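Long-range contact in DNA polymerase III subunit beta (Deinococcus radiodurans, PDB 4TRT), which forms a ring-shaped head-to-tail homodimer around DNA and probably tethers DNA polymerases to it, conferring processivity: residues 335-347 with 351-361. Sequence-based numbering, arbitrary orientation.
Sequences FSGSTSPAIFRAV and GGYMAVMVTLR. Unlike the reference sequence in segment 335-347: Val347 (reference Arg). Unlike the reference sequence in segment 351-361: Gly351 (reference Arg), Gly352 (reference Arg), Tyr353 (reference Val), Met354 (reference Tyr), Ala355 (reference Gly), Val356 (reference Gly), Met357 (reference His), Val358 (reference Gly), Thr359 (reference His), Leu360 (reference Ala), Arg361 (reference Ala).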
loop_
_atom_site.group_PDB
_atom_site.type_symbol
_atom_site.label_atom_id
_atom_site.label_comp_id
_atom_site.label_asym_id
_atom_site.label_seq_id
_atom_site.Cartn_x
_atom_site.Cartn_y
_atom_site.Cartn_z
ATOM N N PHE A 335 7.009 -34.704 13.968
ATOM C CA PHE A 335 6.953 -34.384 15.384
ATOM C C PHE A 335 7.771 -35.377 16.189
ATOM O O PHE A 335 7.692 -36.594 15.950
ATOM C CB PHE A 335 5.506 -34.419 15.868
ATOM C CG PHE A 335 4.622 -33.444 15.180
ATOM C CD1 PHE A 335 4.788 -32.081 15.379
ATOM C CD2 PHE A 335 3.622 -33.885 14.320
ATOM C CE1 PHE A 335 3.952 -31.171 14.759
ATOM C CE2 PHE A 335 2.800 -32.978 13.677
ATOM C CZ PHE A 335 2.963 -31.618 13.908
ATOM N N SER A 336 8.579 -34.864 17.112
ATOM C CA SER A 336 9.390 -35.717 17.959
ATOM C C SER A 336 8.718 -35.971 19.312
ATOM O O SER A 336 9.202 -36.785 20.078
ATOM C CB SER A 336 10.791 -35.134 18.144
ATOM O OG SER A 336 10.770 -33.898 18.841
ATOM N N GLY A 337 7.624 -35.267 19.603
ATOM C CA GLY A 337 6.995 -35.325 20.927
ATOM C C GLY A 337 6.190 -34.067 21.218
ATOM O O GLY A 337 6.364 -33.027 20.550
ATOM N N SER A 338 5.298 -34.144 22.203
ATOM C CA SER A 338 4.337 -33.049 22.435
ATOM C C SER A 338 5.004 -31.753 22.870
ATOM O O SER A 338 4.483 -30.676 22.595
ATOM C CB SER A 338 3.280 -33.442 23.460
ATOM O OG SER A 338 3.908 -33.731 24.675
ATOM N N THR A 339 6.170 -31.849 23.511
ATOM C CA THR A 339 6.895 -30.656 23.948
ATOM C C THR A 339 8.341 -30.610 23.442
ATOM O O THR A 339 9.175 -29.962 24.048
ATOM C CB THR A 339 6.881 -30.550 25.494
ATOM O OG1 THR A 339 7.602 -31.652 26.058
ATOM C CG2 THR A 339 5.426 -30.593 26.019
ATOM N N SER A 340 8.642 -31.268 22.323
ATOM C CA SER A 340 9.999 -31.243 21.776
ATOM C C SER A 340 9.954 -30.808 20.307
ATOM O O SER A 340 8.870 -30.630 19.746
ATOM C CB SER A 340 10.718 -32.590 21.987
ATOM O OG SER A 340 9.963 -33.660 21.481
ATOM N N PRO A 341 11.128 -30.547 19.703
ATOM C CA PRO A 341 11.036 -29.806 18.440
ATOM C C PRO A 341 10.427 -30.610 17.275
ATOM O O PRO A 341 10.390 -31.852 17.296
ATOM C CB PRO A 341 12.490 -29.394 18.166
ATOM C CG PRO A 341 13.161 -29.410 19.516
ATOM C CD PRO A 341 12.509 -30.559 20.236
ATOM N N ALA A 342 9.924 -29.876 16.299
ATOM C CA ALA A 342 9.297 -30.431 15.106
ATOM C C ALA A 342 10.022 -29.956 13.858
ATOM O O ALA A 342 10.671 -28.914 13.878
ATOM C CB ALA A 342 7.839 -30.006 15.047
ATOM N N ILE A 343 9.882 -30.707 12.767
ATOM C CA ILE A 343 10.413 -30.302 11.461
ATOM C C ILE A 343 9.229 -30.096 10.515
ATOM O O ILE A 343 8.339 -30.947 10.446
ATOM C CB ILE A 343 11.379 -31.356 10.882
ATOM C CG1 ILE A 343 12.616 -31.523 11.774
ATOM C CG2 ILE A 343 11.812 -30.985 9.473
ATOM C CD1 ILE A 343 13.446 -32.745 11.408
ATOM N N PHE A 344 9.203 -28.945 9.831
ATOM C CA PHE A 344 8.261 -28.682 8.754
ATOM C C PHE A 344 9.053 -28.602 7.448
ATOM O O PHE A 344 10.084 -27.936 7.372
ATOM C CB PHE A 344 7.493 -27.367 8.944
ATOM C CG PHE A 344 6.675 -27.271 10.210
ATOM C CD1 PHE A 344 6.436 -28.368 11.026
ATOM C CD2 PHE A 344 6.072 -26.058 10.534
ATOM C CE1 PHE A 344 5.678 -28.243 12.167
ATOM C CE2 PHE A 344 5.285 -25.926 11.658
ATOM C CZ PHE A 344 5.104 -27.019 12.492
ATOM N N ARG A 345 8.590 -29.315 6.428
ATOM C CA ARG A 345 9.244 -29.307 5.123
ATOM C C ARG A 345 8.244 -29.665 4.015
ATOM O O ARG A 345 7.099 -30.018 4.311
ATOM C CB ARG A 345 10.431 -30.269 5.132
ATOM C CG ARG A 345 10.075 -31.707 5.435
ATOM C CD ARG A 345 11.289 -32.618 5.489
ATOM N NE ARG A 345 10.839 -33.980 5.263
ATOM C CZ ARG A 345 11.620 -35.041 5.159
ATOM N NH1 ARG A 345 12.939 -34.941 5.287
ATOM N NH2 ARG A 345 11.064 -36.224 4.917
ATOM N N ALA A 346 8.664 -29.543 2.754
ATOM C CA ALA A 346 7.884 -30.089 1.622
ATOM C C ALA A 346 8.045 -31.608 1.582
ATOM O O ALA A 346 8.986 -32.147 2.158
ATOM C CB ALA A 346 8.307 -29.460 0.298
ATOM N N VAL A 347 7.132 -32.305 0.909
ATOM C CA VAL A 347 7.196 -33.768 0.785
ATOM C C VAL A 347 8.620 -34.248 0.402
ATOM O O VAL A 347 9.210 -33.764 -0.554
ATOM C CB VAL A 347 6.147 -34.283 -0.239
ATOM C CG1 VAL A 347 6.367 -35.763 -0.569
ATOM C CG2 VAL A 347 4.744 -34.058 0.299
ATOM N N GLY A 351 13.187 -29.792 -2.878
ATOM C CA GLY A 351 13.485 -28.362 -3.037
ATOM C C GLY A 351 14.600 -27.907 -2.099
ATOM O O GLY A 351 15.167 -26.851 -2.300
ATOM N N GLY A 352 14.889 -28.706 -1.064
ATOM C CA GLY A 352 16.018 -28.488 -0.189
ATOM C C GLY A 352 15.729 -27.700 1.083
ATOM O O GLY A 352 16.664 -27.388 1.821
ATOM N N TYR A 353 14.460 -27.387 1.346
ATOM C CA TYR A 353 14.081 -26.524 2.498
ATOM C C TYR A 353 13.655 -27.306 3.711
ATOM O O TYR A 353 12.992 -28.305 3.592
ATOM C CB TYR A 353 12.947 -25.561 2.134
ATOM C CG TYR A 353 12.404 -24.755 3.308
ATOM C CD1 TYR A 353 13.108 -23.671 3.831
ATOM C CD2 TYR A 353 11.195 -25.087 3.904
ATOM C CE1 TYR A 353 12.598 -22.933 4.899
ATOM C CE2 TYR A 353 10.683 -24.356 4.973
ATOM C CZ TYR A 353 11.395 -23.285 5.467
ATOM O OH TYR A 353 10.883 -22.556 6.514
ATOM N N MET A 354 14.000 -26.808 4.899
ATOM C CA MET A 354 13.584 -27.432 6.139
ATOM C C MET A 354 13.527 -26.365 7.236
ATOM O O MET A 354 14.428 -25.534 7.326
ATOM C CB MET A 354 14.626 -28.488 6.480
ATOM C CG MET A 354 14.420 -29.271 7.750
ATOM S SD MET A 354 15.964 -30.135 8.141
ATOM C CE MET A 354 16.574 -30.587 6.530
ATOM N N ALA A 355 12.479 -26.417 8.042
ATOM C CA ALA A 355 12.324 -25.552 9.211
ATOM C C ALA A 355 12.285 -26.438 10.454
ATOM O O ALA A 355 11.623 -27.476 10.456
ATOM C CB ALA A 355 11.041 -24.739 9.126
ATOM N N VAL A 356 12.992 -26.020 11.502
ATOM C CA VAL A 356 12.868 -26.638 12.807
ATOM C C VAL A 356 12.157 -25.642 13.703
ATOM O O VAL A 356 12.553 -24.468 13.783
ATOM C CB VAL A 356 14.236 -27.007 13.413
ATOM C CG1 VAL A 356 14.076 -27.582 14.831
ATOM C CG2 VAL A 356 14.962 -27.986 12.504
ATOM N N MET A 357 11.100 -26.122 14.345
ATOM C CA MET A 357 10.259 -25.334 15.237
ATOM C C MET A 357 10.331 -25.897 16.638
ATOM O O MET A 357 10.276 -27.113 16.809
ATOM C CB MET A 357 8.805 -25.494 14.806
ATOM C CG MET A 357 8.415 -24.720 13.568
ATOM S SD MET A 357 7.530 -23.198 13.923
ATOM C CE MET A 357 6.778 -23.375 15.544
ATOM N N VAL A 358 10.408 -25.027 17.632
ATOM C CA VAL A 358 10.251 -25.422 19.019
ATOM C C VAL A 358 8.807 -25.219 19.474
ATOM O O VAL A 358 8.094 -24.398 18.909
ATOM C CB VAL A 358 11.209 -24.632 19.931
ATOM C CG1 VAL A 358 12.656 -24.852 19.470
ATOM C CG2 VAL A 358 10.853 -23.145 19.978
ATOM N N THR A 359 8.372 -26.000 20.468
ATOM C CA THR A 359 7.032 -25.840 21.054
ATOM C C THR A 359 7.049 -24.710 22.100
ATOM O O THR A 359 8.115 -24.326 22.579
ATOM C CB THR A 359 6.523 -27.159 21.699
ATOM O OG1 THR A 359 7.452 -27.629 22.678
ATOM C CG2 THR A 359 6.322 -28.238 20.650
ATOM N N LEU A 360 5.872 -24.181 22.433
ATOM C CA LEU A 360 5.721 -23.239 23.563
ATOM C C LEU A 360 5.741 -24.027 24.872
ATOM O O LEU A 360 5.211 -25.138 24.935
ATOM C CB LEU A 360 4.407 -22.462 23.448
ATOM C CG LEU A 360 4.283 -21.517 22.242
ATOM C CD1 LEU A 360 2.861 -20.972 22.106
ATOM C CD2 LEU A 360 5.264 -20.355 22.344
ATOM N N ARG A 361 6.366 -23.469 25.908
ATOM C CA ARG A 361 6.563 -24.204 27.161
ATOM C C ARG A 361 5.252 -24.394 27.907
ATOM O O ARG A 361 4.509 -23.443 28.059
ATOM C CB ARG A 361 7.561 -23.488 28.081
ATOM C CG ARG A 361 9.001 -23.403 27.574
ATOM C CD ARG A 361 9.603 -24.752 27.166
ATOM N NE ARG A 361 9.625 -24.932 25.707
ATOM C CZ ARG A 361 9.974 -26.051 25.069
ATOM N NH1 ARG A 361 10.313 -27.158 25.730
ATOM N NH2 ARG A 361 9.967 -26.064 23.744
HETATM O O HOH W 1 10.111 -27.975 21.578
HETATM O O HOH W 2 11.220 -29.083 1.833
#
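Ala342 pairs with Met357, and Phe344 with Ala355, through four backbone hydrogen bonds that zip strands 342-346 and 353-357 into an antiparallel beta hairpin; the bond from Ala342 N to Met357 O is 2.8 Å long and nearly straight (169°). At Ala346, water 2 continues the ladder, accepting from Ala346 N and donating to Tyr353 O. At the opposite end, water 1 accepts from Thr359 N and Arg361 NH2 and gives a weak bond to Thr339 O.

Apolar contacts differ between the two faces. On one, Ile343 CG2 meets Met354 CG at 3.6 Å, and Pro341 CB lies 4.1 Å from Val356 CG1. On the other, Met357 CG sits over one face of the Phe344 ring, offset toward its rim, in a CH-pi contact 4.2 Å from the centroid. With CG anti to the carbonyl carbon, a bend at chi2 (-101°) brings SD obliquely beside that ring, a Met-aromatic contact. Helix 317-324 covers this face, with Ala323 and Leu324 against Phe344. An alanine in place of Phe344 would probably leave Met357 without its aromatic partner and open a gap beneath the helix.

Backbone bonding thus fixes the register, while the Phe344 and Met357 side chains pack the hairpin against helix 317-324 of the C-terminal domain.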